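Local coordinates for protein tyrosyl-tRNA synthetase (Archaeoglobus fulgidus, PDB 2CYB) that probably attaches tyrosine to its cognate tRNA in two steps, first activating the amino acid with ATP and then transferring it to the acceptor end, at residues Ala137-Ser145 against Gly177-Met185; His74-Thr82 against Val144-Gln155. All coordinates share one frame; numbering follows the deposited sequence.

Contact 1 of 2, residues Ala137-Ser145 against Gly177-Met185; sequences ARRSMDEVS and GIDQRKIHM. With TYR (tyrosine), chain C.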
# COMPACT_ATOMS: atom_id res chain seq x y z
N ALA A 137 0.30 11.18 0.40
CA ALA A 137 0.95 10.15 1.21
C ALA A 137 2.47 10.29 1.17
O ALA A 137 3.14 10.24 2.21
CB ALA A 137 0.54 8.78 0.71
N ARG A 138 3.01 10.46 -0.03
CA ARG A 138 4.45 10.59 -0.19
C ARG A 138 4.96 11.81 0.57
O ARG A 138 5.98 11.73 1.26
CB ARG A 138 4.79 10.71 -1.67
CG ARG A 138 6.26 10.53 -1.98
CD ARG A 138 6.53 10.82 -3.45
NE ARG A 138 7.80 10.25 -3.92
CZ ARG A 138 8.97 10.40 -3.32
NH1 ARG A 138 9.07 11.11 -2.20
NH2 ARG A 138 10.06 9.86 -3.86
N ARG A 139 4.26 12.93 0.45
CA ARG A 139 4.69 14.14 1.15
C ARG A 139 4.62 14.01 2.67
O ARG A 139 5.45 14.57 3.38
CB ARG A 139 3.89 15.36 0.67
CG ARG A 139 4.24 15.78 -0.76
CD ARG A 139 3.61 17.11 -1.18
NE ARG A 139 2.33 16.94 -1.87
CZ ARG A 139 1.14 16.98 -1.27
NH1 ARG A 139 0.04 16.82 -1.98
NH2 ARG A 139 1.06 17.20 0.04
N SER A 140 3.64 13.26 3.18
CA SER A 140 3.53 13.10 4.62
C SER A 140 4.71 12.32 5.18
O SER A 140 5.07 12.46 6.35
CB SER A 140 2.22 12.36 4.97
OG SER A 140 2.34 10.97 4.72
N MET A 141 5.35 11.52 4.33
CA MET A 141 6.47 10.69 4.75
C MET A 141 7.85 11.29 4.53
O MET A 141 8.85 10.64 4.82
CB MET A 141 6.39 9.34 4.04
CG MET A 141 5.21 8.48 4.47
SD MET A 141 5.42 7.98 6.16
CE MET A 141 6.75 6.85 5.98
N ASP A 142 7.92 12.51 4.01
CA ASP A 142 9.22 13.13 3.75
C ASP A 142 10.20 13.11 4.91
O ASP A 142 11.38 12.83 4.73
CB ASP A 142 9.03 14.57 3.27
CG ASP A 142 8.72 14.65 1.79
OD1 ASP A 142 9.57 14.23 0.97
OD2 ASP A 142 7.62 15.13 1.43
N GLU A 143 9.71 13.42 6.11
CA GLU A 143 10.57 13.45 7.29
C GLU A 143 10.48 12.18 8.14
O GLU A 143 11.04 12.11 9.22
CB GLU A 143 10.21 14.67 8.14
CG GLU A 143 10.28 15.98 7.36
CD GLU A 143 9.68 17.16 8.11
OE1 GLU A 143 8.46 17.12 8.39
OE2 GLU A 143 10.42 18.11 8.40
N VAL A 144 9.79 11.16 7.63
CA VAL A 144 9.61 9.92 8.38
C VAL A 144 10.20 8.68 7.71
O VAL A 144 10.78 7.81 8.37
CB VAL A 144 8.10 9.67 8.63
CG1 VAL A 144 7.90 8.37 9.42
CG2 VAL A 144 7.50 10.85 9.36
N SER A 145 10.05 8.60 6.39
CA SER A 145 10.55 7.47 5.62
C SER A 145 12.06 7.30 5.68
O SER A 145 12.82 8.27 5.64
CB SER A 145 10.11 7.61 4.16
OG SER A 145 10.60 6.55 3.37
N GLY A 177 6.36 13.84 17.53
CA GLY A 177 7.23 14.93 17.18
C GLY A 177 6.56 15.72 16.06
O GLY A 177 5.67 15.21 15.38
N ILE A 178 6.99 16.96 15.87
CA ILE A 178 6.43 17.81 14.84
C ILE A 178 6.66 17.23 13.44
O ILE A 178 6.02 17.64 12.48
CB ILE A 178 7.04 19.24 14.94
CG1 ILE A 178 6.30 20.20 14.01
CG2 ILE A 178 8.50 19.20 14.59
CD1 ILE A 178 4.97 20.66 14.55
N ASP A 179 7.57 16.26 13.32
CA ASP A 179 7.79 15.65 12.02
C ASP A 179 6.65 14.70 11.64
O ASP A 179 6.61 14.18 10.53
CB ASP A 179 9.15 14.95 11.94
CG ASP A 179 9.39 13.98 13.08
OD1 ASP A 179 8.55 13.85 14.00
OD2 ASP A 179 10.46 13.33 13.05
N GLN A 180 5.72 14.49 12.57
CA GLN A 180 4.56 13.63 12.31
C GLN A 180 3.38 14.51 11.89
O GLN A 180 2.28 14.02 11.63
CB GLN A 180 4.14 12.87 13.58
CG GLN A 180 5.23 12.08 14.29
CD GLN A 180 5.89 11.07 13.38
OE1 GLN A 180 5.23 10.22 12.80
NE2 GLN A 180 7.21 11.16 13.26
N ARG A 181 3.62 15.82 11.81
CA ARG A 181 2.54 16.76 11.49
C ARG A 181 1.72 16.47 10.24
O ARG A 181 0.49 16.49 10.30
CB ARG A 181 3.09 18.20 11.41
CG ARG A 181 1.99 19.25 11.46
CD ARG A 181 2.53 20.69 11.40
NE ARG A 181 1.47 21.65 11.72
CZ ARG A 181 0.35 21.80 11.03
NH1 ARG A 181 0.12 21.05 9.95
NH2 ARG A 181 -0.56 22.68 11.41
N LYS A 182 2.38 16.19 9.13
CA LYS A 182 1.65 15.91 7.90
C LYS A 182 0.81 14.65 8.00
O LYS A 182 -0.29 14.60 7.46
CB LYS A 182 2.61 15.83 6.70
CG LYS A 182 3.24 17.17 6.36
CD LYS A 182 3.60 17.26 4.89
CE LYS A 182 4.17 18.63 4.54
NZ LYS A 182 4.58 18.73 3.11
N ILE A 183 1.33 13.63 8.67
CA ILE A 183 0.58 12.40 8.84
C ILE A 183 -0.64 12.71 9.71
O ILE A 183 -1.75 12.27 9.43
CB ILE A 183 1.44 11.29 9.48
CG1 ILE A 183 2.51 10.83 8.47
CG2 ILE A 183 0.56 10.12 9.90
CD1 ILE A 183 3.51 9.81 9.04
N HIS A 184 -0.45 13.50 10.76
CA HIS A 184 -1.57 13.85 11.62
C HIS A 184 -2.61 14.69 10.89
O HIS A 184 -3.80 14.55 11.13
CB HIS A 184 -1.09 14.57 12.88
CG HIS A 184 -0.45 13.66 13.88
ND1 HIS A 184 0.17 14.12 15.02
CD2 HIS A 184 -0.37 12.31 13.92
CE1 HIS A 184 0.62 13.09 15.72
NE2 HIS A 184 0.30 11.98 15.08
N MET A 185 -2.17 15.56 9.98
CA MET A 185 -3.16 16.35 9.25
C MET A 185 -3.95 15.43 8.32
O MET A 185 -5.16 15.60 8.14
CB MET A 185 -2.50 17.47 8.45
CG MET A 185 -1.82 18.53 9.32
SD MET A 185 -2.93 19.26 10.57
CE MET A 185 -2.47 18.31 12.03
N TYR C . 5.72 7.55 12.60
CA TYR C . 6.26 7.46 13.98
C TYR C . 7.74 7.81 14.02
O TYR C . 8.32 7.77 15.11
CB TYR C . 6.02 6.05 14.53
CG TYR C . 4.54 5.74 14.63
CD1 TYR C . 3.99 4.63 13.98
CD2 TYR C . 3.69 6.57 15.37
CE1 TYR C . 2.62 4.35 14.08
CE2 TYR C . 2.34 6.30 15.47
CZ TYR C . 1.80 5.19 14.83
OH TYR C . 0.46 4.93 14.95
OXT TYR C . 8.30 8.13 12.95
O HOH W 1 4.34 13.59 9.00
O HOH W 2 6.74 17.16 2.50
O HOH W 3 5.56 16.54 8.85
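Lys182 lies across the C-terminal turn of helix 134-140, its CB 3.6 Å from Ser140 CA. Beyond CG the lysine chain is extended, which carries CD alongside Arg139 O and delivers NZ to a water (2.7 Å from NZ to its oxygen) that in turn donates to Asp142 OD2. The ammonium and the carboxylate are therefore linked through solvent and not in direct contact. Ser140, whose CA comes within 4.7 Å of Lys182 CA, turns its hydroxyl back into its own helix: with chi1 at 77° OG donates to Ala137 O and shows Ile183 CG1 its flank. A second water, accepting from Ile183 N at 3.0 Å and within hydrogen-bonding reach of Ser140 O and Asp179 O, bridges the two backbones, between which no direct hydrogen bond forms. This is the Rossmann-type catalytic core of a class I synthetase: strand 173-177 passes through a short 3-10 turn into helix 181-190, and that turn supplies Gln180, a tyrosine-binding residue. Asp179 packs its CB on Glu143 CB at 4.0 Å, and its OD1 receives Gln180 NE2 from above the carboxylate plane (N-H...O 154°), which helps to set the amide's rotation. Gln180 OE1 then accepts from the amino group of the bound tyrosine (N to OE1 2.7 Å) and also from Gln162. Val144 divides its branches: CG2 rests on Asp179 O and the Gln180 amide, whereas CG1, anti to the backbone N (chi1 -180°), reaches the ligand carboxylate, 3.6 Å from OXT. Ile183 CD1 meets Met141 SD at 3.9 Å.

Contact 2 of 2, residues His74-Thr82 against Val144-Gln155; sequences HAYLNEKGT and VSRRKEDPMVSQ. With TYR (tyrosine), chain C.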
# COMPACT_ATOMS: atom_id res chain seq x y z
N HIS A 74 4.88 -1.11 11.38
CA HIS A 74 5.42 0.13 10.81
C HIS A 74 6.94 0.04 10.66
O HIS A 74 7.50 0.46 9.64
CB HIS A 74 5.06 1.34 11.68
CG HIS A 74 3.67 1.84 11.45
ND1 HIS A 74 2.56 1.25 12.03
CD2 HIS A 74 3.20 2.84 10.67
CE1 HIS A 74 1.47 1.87 11.61
NE2 HIS A 74 1.83 2.83 10.79
N ALA A 75 7.60 -0.51 11.68
CA ALA A 75 9.04 -0.68 11.66
C ALA A 75 9.42 -1.57 10.47
O ALA A 75 10.41 -1.33 9.78
CB ALA A 75 9.51 -1.31 12.97
N TYR A 76 8.61 -2.59 10.23
CA TYR A 76 8.88 -3.49 9.12
C TYR A 76 8.74 -2.75 7.79
O TYR A 76 9.59 -2.86 6.91
CB TYR A 76 7.90 -4.66 9.12
CG TYR A 76 8.13 -5.61 7.98
CD1 TYR A 76 9.14 -6.58 8.05
CD2 TYR A 76 7.37 -5.55 6.83
CE1 TYR A 76 9.37 -7.45 7.00
CE2 TYR A 76 7.59 -6.41 5.76
CZ TYR A 76 8.59 -7.36 5.86
OH TYR A 76 8.80 -8.24 4.82
N LEU A 77 7.66 -2.00 7.65
CA LEU A 77 7.39 -1.25 6.43
C LEU A 77 8.46 -0.20 6.15
O LEU A 77 8.70 0.17 5.00
CB LEU A 77 6.05 -0.53 6.53
CG LEU A 77 4.78 -1.36 6.68
CD1 LEU A 77 3.61 -0.39 6.86
CD2 LEU A 77 4.60 -2.25 5.44
N ASN A 78 9.07 0.29 7.22
CA ASN A 78 10.09 1.34 7.11
C ASN A 78 11.50 0.75 7.10
O ASN A 78 12.46 1.40 7.51
CB ASN A 78 9.92 2.35 8.25
CG ASN A 78 10.40 3.76 7.88
OD1 ASN A 78 10.40 4.67 8.71
ND2 ASN A 78 10.80 3.94 6.63
N GLU A 79 11.59 -0.50 6.66
CA GLU A 79 12.86 -1.22 6.52
C GLU A 79 13.76 -1.32 7.76
O GLU A 79 14.98 -1.13 7.67
CB GLU A 79 13.66 -0.59 5.37
CG GLU A 79 12.79 -0.18 4.17
CD GLU A 79 13.60 0.45 3.05
OE1 GLU A 79 14.26 -0.29 2.29
OE2 GLU A 79 13.59 1.69 2.94
N LYS A 80 13.16 -1.62 8.91
CA LYS A 80 13.94 -1.73 10.14
C LYS A 80 14.33 -3.16 10.49
O LYS A 80 14.76 -3.43 11.62
CB LYS A 80 13.16 -1.11 11.31
CG LYS A 80 12.85 0.37 11.12
CD LYS A 80 14.12 1.18 10.96
CE LYS A 80 13.84 2.68 11.00
NZ LYS A 80 13.02 3.15 9.85
N GLY A 81 14.19 -4.07 9.54
CA GLY A 81 14.56 -5.45 9.79
C GLY A 81 13.49 -6.49 9.54
O GLY A 81 12.43 -6.21 8.97
N THR A 82 13.77 -7.71 9.96
CA THR A 82 12.83 -8.80 9.80
C THR A 82 11.81 -8.75 10.92
O THR A 82 12.02 -8.08 11.94
CB THR A 82 13.54 -10.16 9.86
OG1 THR A 82 14.07 -10.35 11.18
CG2 THR A 82 14.68 -10.20 8.85
N VAL A 144 9.79 11.16 7.63
CA VAL A 144 9.61 9.92 8.38
C VAL A 144 10.20 8.68 7.71
O VAL A 144 10.78 7.81 8.37
CB VAL A 144 8.10 9.67 8.63
CG1 VAL A 144 7.90 8.37 9.42
CG2 VAL A 144 7.50 10.85 9.36
N SER A 145 10.05 8.60 6.39
CA SER A 145 10.55 7.47 5.62
C SER A 145 12.06 7.30 5.68
O SER A 145 12.82 8.27 5.64
CB SER A 145 10.11 7.61 4.16
OG SER A 145 10.60 6.55 3.37
N ARG A 146 12.50 6.05 5.79
CA ARG A 146 13.92 5.75 5.79
C ARG A 146 14.45 6.14 4.40
O ARG A 146 15.63 6.45 4.23
CB ARG A 146 14.14 4.26 6.04
CG ARG A 146 15.57 3.78 5.82
CD ARG A 146 15.70 2.30 6.15
NE ARG A 146 16.98 1.74 5.72
CZ ARG A 146 17.37 1.61 4.45
NH1 ARG A 146 16.58 2.02 3.47
NH2 ARG A 146 18.55 1.08 4.17
N ARG A 147 13.56 6.13 3.41
CA ARG A 147 13.92 6.49 2.04
C ARG A 147 13.19 7.74 1.56
O ARG A 147 12.01 7.68 1.21
CB ARG A 147 13.62 5.34 1.08
CG ARG A 147 14.41 4.08 1.35
CD ARG A 147 14.41 3.17 0.14
NE ARG A 147 15.19 1.96 0.39
CZ ARG A 147 15.69 1.18 -0.57
NH1 ARG A 147 15.49 1.48 -1.84
NH2 ARG A 147 16.39 0.10 -0.24
N LYS A 148 13.89 8.87 1.52
CA LYS A 148 13.28 10.11 1.07
C LYS A 148 13.05 10.05 -0.44
O LYS A 148 12.01 10.47 -0.94
CB LYS A 148 14.19 11.30 1.41
CG LYS A 148 13.52 12.66 1.26
CD LYS A 148 14.50 13.79 1.52
CE LYS A 148 13.80 15.14 1.54
NZ LYS A 148 13.05 15.40 0.29
N GLU A 149 14.03 9.52 -1.16
CA GLU A 149 13.93 9.40 -2.60
C GLU A 149 13.75 7.93 -2.95
O GLU A 149 14.25 7.05 -2.24
CB GLU A 149 15.21 9.94 -3.26
CG GLU A 149 15.01 10.56 -4.63
CD GLU A 149 14.32 11.92 -4.57
OE1 GLU A 149 14.87 12.84 -3.93
OE2 GLU A 149 13.23 12.06 -5.16
N ASP A 150 13.02 7.65 -4.03
CA ASP A 150 12.78 6.28 -4.48
C ASP A 150 12.35 5.35 -3.34
O ASP A 150 13.00 4.35 -3.05
CB ASP A 150 14.04 5.74 -5.16
CG ASP A 150 14.47 6.60 -6.33
OD1 ASP A 150 15.57 6.36 -6.87
OD2 ASP A 150 13.71 7.52 -6.72
N PRO A 151 11.23 5.67 -2.68
CA PRO A 151 10.75 4.83 -1.57
C PRO A 151 10.10 3.53 -2.03
O PRO A 151 9.87 3.32 -3.23
CB PRO A 151 9.74 5.74 -0.89
CG PRO A 151 9.13 6.45 -2.05
CD PRO A 151 10.33 6.81 -2.90
N MET A 152 9.82 2.65 -1.07
CA MET A 152 9.16 1.38 -1.36
C MET A 152 7.66 1.63 -1.21
O MET A 152 7.25 2.60 -0.56
CB MET A 152 9.59 0.31 -0.35
CG MET A 152 11.09 0.21 -0.16
SD MET A 152 11.90 -0.06 -1.75
CE MET A 152 11.38 -1.58 -2.13
N VAL A 153 6.83 0.78 -1.81
CA VAL A 153 5.39 0.97 -1.67
C VAL A 153 5.01 0.88 -0.19
O VAL A 153 4.08 1.55 0.27
CB VAL A 153 4.57 -0.09 -2.47
CG1 VAL A 153 3.06 0.12 -2.24
CG2 VAL A 153 4.89 0.01 -3.97
N SER A 154 5.75 0.08 0.57
CA SER A 154 5.46 -0.08 1.99
C SER A 154 5.49 1.26 2.72
O SER A 154 4.76 1.46 3.68
CB SER A 154 6.45 -1.05 2.64
OG SER A 154 7.78 -0.58 2.52
N GLN A 155 6.32 2.20 2.26
CA GLN A 155 6.41 3.48 2.94
C GLN A 155 5.24 4.41 2.59
O GLN A 155 5.02 5.42 3.25
CB GLN A 155 7.79 4.10 2.67
CG GLN A 155 8.90 3.30 3.38
CD GLN A 155 10.26 3.36 2.71
OE1 GLN A 155 10.37 3.40 1.48
NE2 GLN A 155 11.32 3.35 3.52
N TYR C . 5.72 7.55 12.60
CA TYR C . 6.26 7.46 13.98
C TYR C . 7.74 7.81 14.02
O TYR C . 8.32 7.77 15.11
CB TYR C . 6.02 6.05 14.53
CG TYR C . 4.54 5.74 14.63
CD1 TYR C . 3.99 4.63 13.98
CD2 TYR C . 3.69 6.57 15.37
CE1 TYR C . 2.62 4.35 14.08
CE2 TYR C . 2.34 6.30 15.47
CZ TYR C . 1.80 5.19 14.83
OH TYR C . 0.46 4.93 14.95
OXT TYR C . 8.30 8.13 12.95
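Helix 72-77 ends against Ser154 and Gln155, with Leu77 CA 5.0 Å from Ser154 CA, and a Schellman motif (Lys80 N to Ala75 O, Glu79 N to Tyr76 O) closes it, Glu79 taking positive phi. Ser154 OG donates to Leu77 O at 2.7 Å, approaching in the plane of the carbonyl, where a lone pair points, while Leu77 CD2 packs on Ser154 CB. The Glu79 chain runs out, extended beyond CG, so that OE2 collects three donors, each through a weak, bent bond: Gln155 NE2 (2.9 Å) and, as salt bridges, Arg146 NH1 and Arg147 NE. Arg130 of the second subunit makes a long, weak ion pair with Glu79 OE1. The carboxylate stands 66° from the plane of the Arg146 guanidinium and 46° from that of Arg147. Clustered cations would probably favour its ionised form, although Arg146 is poorly ordered. Gln155 OE1 accepts a nearly straight bond from Met152 N (174°), which fixes the amide that offers NE2 to Glu79. Farther off, the bound tyrosine points the CE1 edge of its phenol ring at the face of the His74 imidazole, CE1 3.5 Å above its centre, an edge-to-face meeting in the synthetase's tyrosine pocket.

How the contacts relate
Contacts 1 and 2 lie with their centres 13 Å apart, on the same side of the chain's centre. Their segments alternate along the sequence, 74-82, 137-145, 144-155 and 177-185, and the middle two share Val144 and Ser145. The connection from helix 134-140 to helix 154-168 meets the turn after helix 72-77 in contact 2, whereas its beginning meets the 3-10 turn and first residues of helix 181-190 in contact 1. Arg138 NH1 lies 3.3 Å from Lys148 O, a probable hydrogen bond, and Met141 CG packs on Gln155 O. Both touch the bound tyrosine, and their segments approach the second subunit at Ala137 and, more extensively, Pro151-Ser154, so this region runs between pocket and dimer interface.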